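Local coordinates for protein phenol hydroxylase component phN (Pseudomonas stutzeri, PDB 3U52) that probably hydroxylates phenol and related aromatics with molecular oxygen at a carboxylate-bridged diiron centre, as the large hydroxylase subunit of a bacterial multicomponent monooxygenase, at residues I136-L139 and R140-Q143; Q230-E233 and A234-M237. All coordinates share one frame; numbering follows the deposited sequence.

Contact 1: I136-L139 and R140-Q143; sequences IDEL and RHSQ. With FE (Fe (III) ion), chain G.
Glu-138 and His-141 reach the same iron(III) ion from neighbouring turns of one helix. Glu-138 binds it through OE2 at 2.2 Å, and His-141 through ND1 at 2.4 Å. The carboxylate and the imidazole stand almost square to each other, their planes 89° apart. Glu-138 binds this ion with one oxygen, since its OE1 stays 3.4 Å from FE. OE1 is held instead by Gln-134, and a bound glycerol also bonds to it. A bend at chi2 (-70°) turns the Glu-138 chain so that its carboxylate meets the metal. Glu-108 also binds this iron.

The second shell holds the histidine through its backbone and its far nitrogen. The carbonyl O of Asp-137 lies over one face of the ring, towards its rim, 3.2 Å from CG of His-141. The same oxygen accepts the backbone N of His-141 at 2.9 Å. At the far side of the ring, NE2 bonds to Asp-232. This should fix the ring's rotation and probably makes ND1 a stronger donor to the metal. Away from the iron, CD1 of Leu-139 packs against the amide of Gln-143, 3.9 Å from NE2. That amide bonds to the backbone of another protein's chain. Glu and His three residues apart on one helix is the ligand spacing of diiron-carboxylate four-helix bundles, which include the bacterial monooxygenases.

The contact lies on helix 125-155 and is buried. Helix 220-250 meets it at His-141, and helix 105-121 packs on Glu-138 and Leu-139. Helix 58-81 covers Ile-136 and Arg-140, whose guanidinium forms a salt bridge with Glu-69.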
loop_
_atom_site.group_PDB
_atom_site.type_symbol
_atom_site.label_atom_id
_atom_site.label_comp_id
_atom_site.label_asym_id
_atom_site.label_seq_id
_atom_site.Cartn_x
_atom_site.Cartn_y
_atom_site.Cartn_z
ATOM N N ILE A 136 -15.931 -13.809 -10.231
ATOM C CA ILE A 136 -15.187 -12.543 -10.321
ATOM C C ILE A 136 -13.983 -12.549 -9.320
ATOM O O ILE A 136 -12.962 -11.925 -9.582
ATOM C CB ILE A 136 -16.116 -11.315 -10.202
ATOM C CG1 ILE A 136 -15.388 -10.041 -10.640
ATOM C CG2 ILE A 136 -16.598 -11.224 -8.772
ATOM C CD1 ILE A 136 -16.292 -8.764 -10.666
ATOM N N ASP A 137 -14.072 -13.267 -8.196
ATOM C CA ASP A 137 -12.860 -13.488 -7.368
ATOM C C ASP A 137 -11.753 -14.239 -8.101
ATOM O O ASP A 137 -10.558 -13.955 -7.909
ATOM C CB ASP A 137 -13.177 -14.277 -6.077
ATOM C CG ASP A 137 -14.125 -13.577 -5.130
ATOM O OD1 ASP A 137 -14.356 -12.334 -5.148
ATOM O OD2 ASP A 137 -14.704 -14.337 -4.317
ATOM N N GLU A 138 -12.099 -15.262 -8.891
ATOM C CA GLU A 138 -11.069 -16.007 -9.650
ATOM C C GLU A 138 -10.443 -15.133 -10.736
ATOM O O GLU A 138 -9.248 -15.254 -11.006
ATOM C CB GLU A 138 -11.640 -17.265 -10.291
ATOM C CG GLU A 138 -12.375 -18.120 -9.271
ATOM C CD GLU A 138 -11.411 -18.775 -8.267
ATOM O OE1 GLU A 138 -11.882 -19.513 -7.399
ATOM O OE2 GLU A 138 -10.175 -18.548 -8.342
ATOM N N LEU A 139 -11.244 -14.283 -11.370
ATOM C CA LEU A 139 -10.695 -13.291 -12.261
ATOM C C LEU A 139 -9.671 -12.429 -11.506
ATOM O O LEU A 139 -8.590 -12.112 -11.993
ATOM C CB LEU A 139 -11.817 -12.372 -12.762
ATOM C CG LEU A 139 -11.308 -11.361 -13.819
ATOM C CD1 LEU A 139 -10.531 -12.037 -15.027
ATOM C CD2 LEU A 139 -12.481 -10.440 -14.323
ATOM N N ARG A 140 -10.041 -11.995 -10.326
ATOM C CA ARG A 140 -9.111 -11.204 -9.539
ATOM C C ARG A 140 -7.829 -11.970 -9.306
ATOM O O ARG A 140 -6.749 -11.419 -9.434
ATOM C CB ARG A 140 -9.720 -10.867 -8.193
ATOM C CG ARG A 140 -8.708 -10.098 -7.320
ATOM C CD ARG A 140 -9.309 -9.614 -6.084
ATOM N NE ARG A 140 -8.850 -10.410 -5.014
ATOM C CZ ARG A 140 -8.057 -9.967 -4.059
ATOM N NH1 ARG A 140 -7.646 -8.702 -4.040
ATOM N NH2 ARG A 140 -7.679 -10.805 -3.118
ATOM N N HIS A 141 -7.950 -13.248 -8.957
ATOM C CA HIS A 141 -6.796 -14.073 -8.583
ATOM C C HIS A 141 -5.879 -14.234 -9.765
ATOM O O HIS A 141 -4.668 -14.092 -9.653
ATOM C CB HIS A 141 -7.263 -15.444 -8.033
ATOM C CG HIS A 141 -7.904 -15.346 -6.682
ATOM N ND1 HIS A 141 -8.504 -16.419 -6.063
ATOM C CD2 HIS A 141 -8.048 -14.295 -5.831
ATOM C CE1 HIS A 141 -8.987 -16.038 -4.894
ATOM N NE2 HIS A 141 -8.705 -14.764 -4.720
ATOM N N SER A 142 -6.492 -14.456 -10.927
ATOM C CA SER A 142 -5.767 -14.537 -12.205
ATOM C C SER A 142 -4.918 -13.251 -12.510
ATOM O O SER A 142 -3.732 -13.313 -12.794
ATOM C CB SER A 142 -6.824 -14.737 -13.307
ATOM O OG SER A 142 -6.200 -14.753 -14.557
ATOM N N GLN A 143 -5.568 -12.099 -12.487
ATOM C CA GLN A 143 -4.938 -10.845 -12.855
ATOM C C GLN A 143 -3.929 -10.376 -11.827
ATOM O O GLN A 143 -2.853 -9.920 -12.201
ATOM C CB GLN A 143 -6.036 -9.803 -13.095
ATOM C CG GLN A 143 -7.003 -10.205 -14.236
ATOM C CD GLN A 143 -7.950 -9.085 -14.582
ATOM O OE1 GLN A 143 -8.386 -8.348 -13.690
ATOM N NE2 GLN A 143 -8.267 -8.937 -15.870
HETATM FE FE FE G . -8.619 -18.665 -6.839
#

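Contact 2: Q230-E233 and A234-M237; sequences QSDE and ARHM. With FE (Fe (III) ion), chain H.
Helical backbone bonds link Gln-230 O to Ala-234 N and Glu-233 O to Met-237 N, while Asp-232 O takes both His-236 N and, weakly, Arg-235 N. The helix is kinked here, because the N atoms of Ser-231 and Asp-232 lack bonds to the turn before.

Glu-233 grips the iron with both carboxylate oxygens, unequally: OE2 is 2.0 Å from FE and OE1 2.5 Å. His-236 adds ND1 at 2.4 Å. Its ring is turned 85° from the carboxylate plane. With CG anti to the carbonyl carbon (chi1 -60°), the ring swings beside its own backbone N. One face then lies against Asp-232 O, which is 3.2 Å from CD2 of His-236. Glu-199 also binds this ion.

Asp-232 and Arg-235 run side by side and point the same way. Their salt bridge joins OD1 to NH2 at 3.1 Å, but the bond is weak, with an N-H...O angle of 129°. The other oxygen, OD2, is held by His-141 NE2 and Arg-140 of helix 125-155. A face of the guanidinium rests near CA of Asp-232. NH2 also forms a salt bridge with Asp-137, which bonds to NE2 of His-236. With an alanine here, Asp-232 OD1 and Asp-137 would lose this positive charge, which is likely to unsettle the carboxylate that positions His-236.

The segment belongs to helix 220-250. Glu-233 and His-236 face helix 125-155, and Asp-232 and Arg-235 touch helix 58-81. On another flank, Met-237 packs on Tyr-200 and Thr-203 of helix 187-216.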
loop_
_atom_site.group_PDB
_atom_site.type_symbol
_atom_site.label_atom_id
_atom_site.label_comp_id
_atom_site.label_asym_id
_atom_site.label_seq_id
_atom_site.Cartn_x
_atom_site.Cartn_y
_atom_site.Cartn_z
ATOM N N GLN A 230 -6.904 -14.576 1.433
ATOM C CA GLN A 230 -7.532 -15.296 2.569
ATOM C C GLN A 230 -9.031 -15.081 2.762
ATOM O O GLN A 230 -9.778 -16.061 2.841
ATOM C CB GLN A 230 -6.816 -15.032 3.885
ATOM C CG GLN A 230 -5.514 -15.806 3.956
ATOM C CD GLN A 230 -4.777 -15.552 5.256
ATOM O OE1 GLN A 230 -4.760 -14.427 5.746
ATOM N NE2 GLN A 230 -4.177 -16.602 5.828
ATOM N N SER A 231 -9.469 -13.829 2.827
ATOM C CA SER A 231 -10.896 -13.556 2.966
ATOM C C SER A 231 -11.707 -14.097 1.781
ATOM O O SER A 231 -12.840 -14.507 1.947
ATOM C CB SER A 231 -11.179 -12.068 3.209
ATOM O OG SER A 231 -10.711 -11.277 2.135
ATOM N N ASP A 232 -11.119 -14.108 0.585
ATOM C CA ASP A 232 -11.790 -14.647 -0.580
ATOM C C ASP A 232 -11.989 -16.141 -0.350
ATOM O O ASP A 232 -13.088 -16.632 -0.513
ATOM C CB ASP A 232 -10.961 -14.475 -1.870
ATOM C CG ASP A 232 -10.788 -13.020 -2.313
ATOM O OD1 ASP A 232 -11.527 -12.117 -1.890
ATOM O OD2 ASP A 232 -9.891 -12.791 -3.150
ATOM N N GLU A 233 -10.931 -16.849 0.044
ATOM C CA GLU A 233 -10.985 -18.318 0.170
ATOM C C GLU A 233 -11.878 -18.782 1.265
ATOM O O GLU A 233 -12.413 -19.875 1.155
ATOM C CB GLU A 233 -9.597 -18.972 0.358
ATOM C CG GLU A 233 -8.671 -18.780 -0.842
ATOM C CD GLU A 233 -9.327 -19.073 -2.205
ATOM O OE1 GLU A 233 -9.184 -18.229 -3.095
ATOM O OE2 GLU A 233 -9.984 -20.112 -2.430
ATOM N N ALA A 234 -12.035 -17.976 2.316
ATOM C CA ALA A 234 -13.047 -18.238 3.324
ATOM C C ALA A 234 -14.451 -18.346 2.714
ATOM O O ALA A 234 -15.227 -19.215 3.109
ATOM C CB ALA A 234 -13.029 -17.166 4.418
ATOM N N ARG A 235 -14.805 -17.462 1.785
ATOM C CA ARG A 235 -16.093 -17.585 1.120
ATOM C C ARG A 235 -16.116 -18.850 0.225
ATOM O O ARG A 235 -17.148 -19.519 0.077
ATOM C CB ARG A 235 -16.350 -16.355 0.249
ATOM C CG ARG A 235 -16.545 -15.059 1.027
ATOM C CD ARG A 235 -17.177 -14.021 0.111
ATOM N NE ARG A 235 -16.314 -13.665 -1.031
ATOM C CZ ARG A 235 -15.332 -12.766 -0.954
ATOM N NH1 ARG A 235 -15.096 -12.123 0.186
ATOM N NH2 ARG A 235 -14.591 -12.476 -2.004
ATOM N N HIS A 236 -14.999 -19.112 -0.446
ATOM C CA HIS A 236 -14.958 -20.216 -1.424
ATOM C C HIS A 236 -15.086 -21.569 -0.710
ATOM O O HIS A 236 -15.777 -22.463 -1.201
ATOM C CB HIS A 236 -13.701 -20.141 -2.303
ATOM C CG HIS A 236 -13.620 -18.865 -3.084
ATOM N ND1 HIS A 236 -12.528 -18.528 -3.850
ATOM C CD2 HIS A 236 -14.483 -17.825 -3.184
ATOM C CE1 HIS A 236 -12.737 -17.349 -4.418
ATOM N NE2 HIS A 236 -13.899 -16.888 -4.005
ATOM N N MET A 237 -14.449 -21.703 0.448
ATOM C CA MET A 237 -14.603 -22.920 1.256
ATOM C C MET A 237 -16.026 -23.119 1.762
ATOM O O MET A 237 -16.502 -24.242 1.794
ATOM C CB MET A 237 -13.663 -22.919 2.474
ATOM C CG MET A 237 -12.216 -22.841 2.094
ATOM S SD MET A 237 -11.152 -22.773 3.564
ATOM C CE MET A 237 -11.086 -24.522 3.986
HETATM FE FE FE H . -10.657 -19.882 -4.335
#

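How the contacts relate
Contacts 1 and 2 supply matching Glu-x-x-His ligand pairs, one to each iron of the centre. They lie on helices 125-155 and 220-250, with centres about 13 Å apart. The second shell is exchanged symmetrically: the aspartate of each contact serves the histidine and the arginine of the other. The two sites are not identical, however, since one-oxygen binding by the glutamate of contact 1 stands against two-oxygen binding in contact 2. Their surroundings differ as well. Contact 1 is fully buried and meets another protein's chain over much of its length. Contact 2 is only partly buried, with Ala-234 exposed.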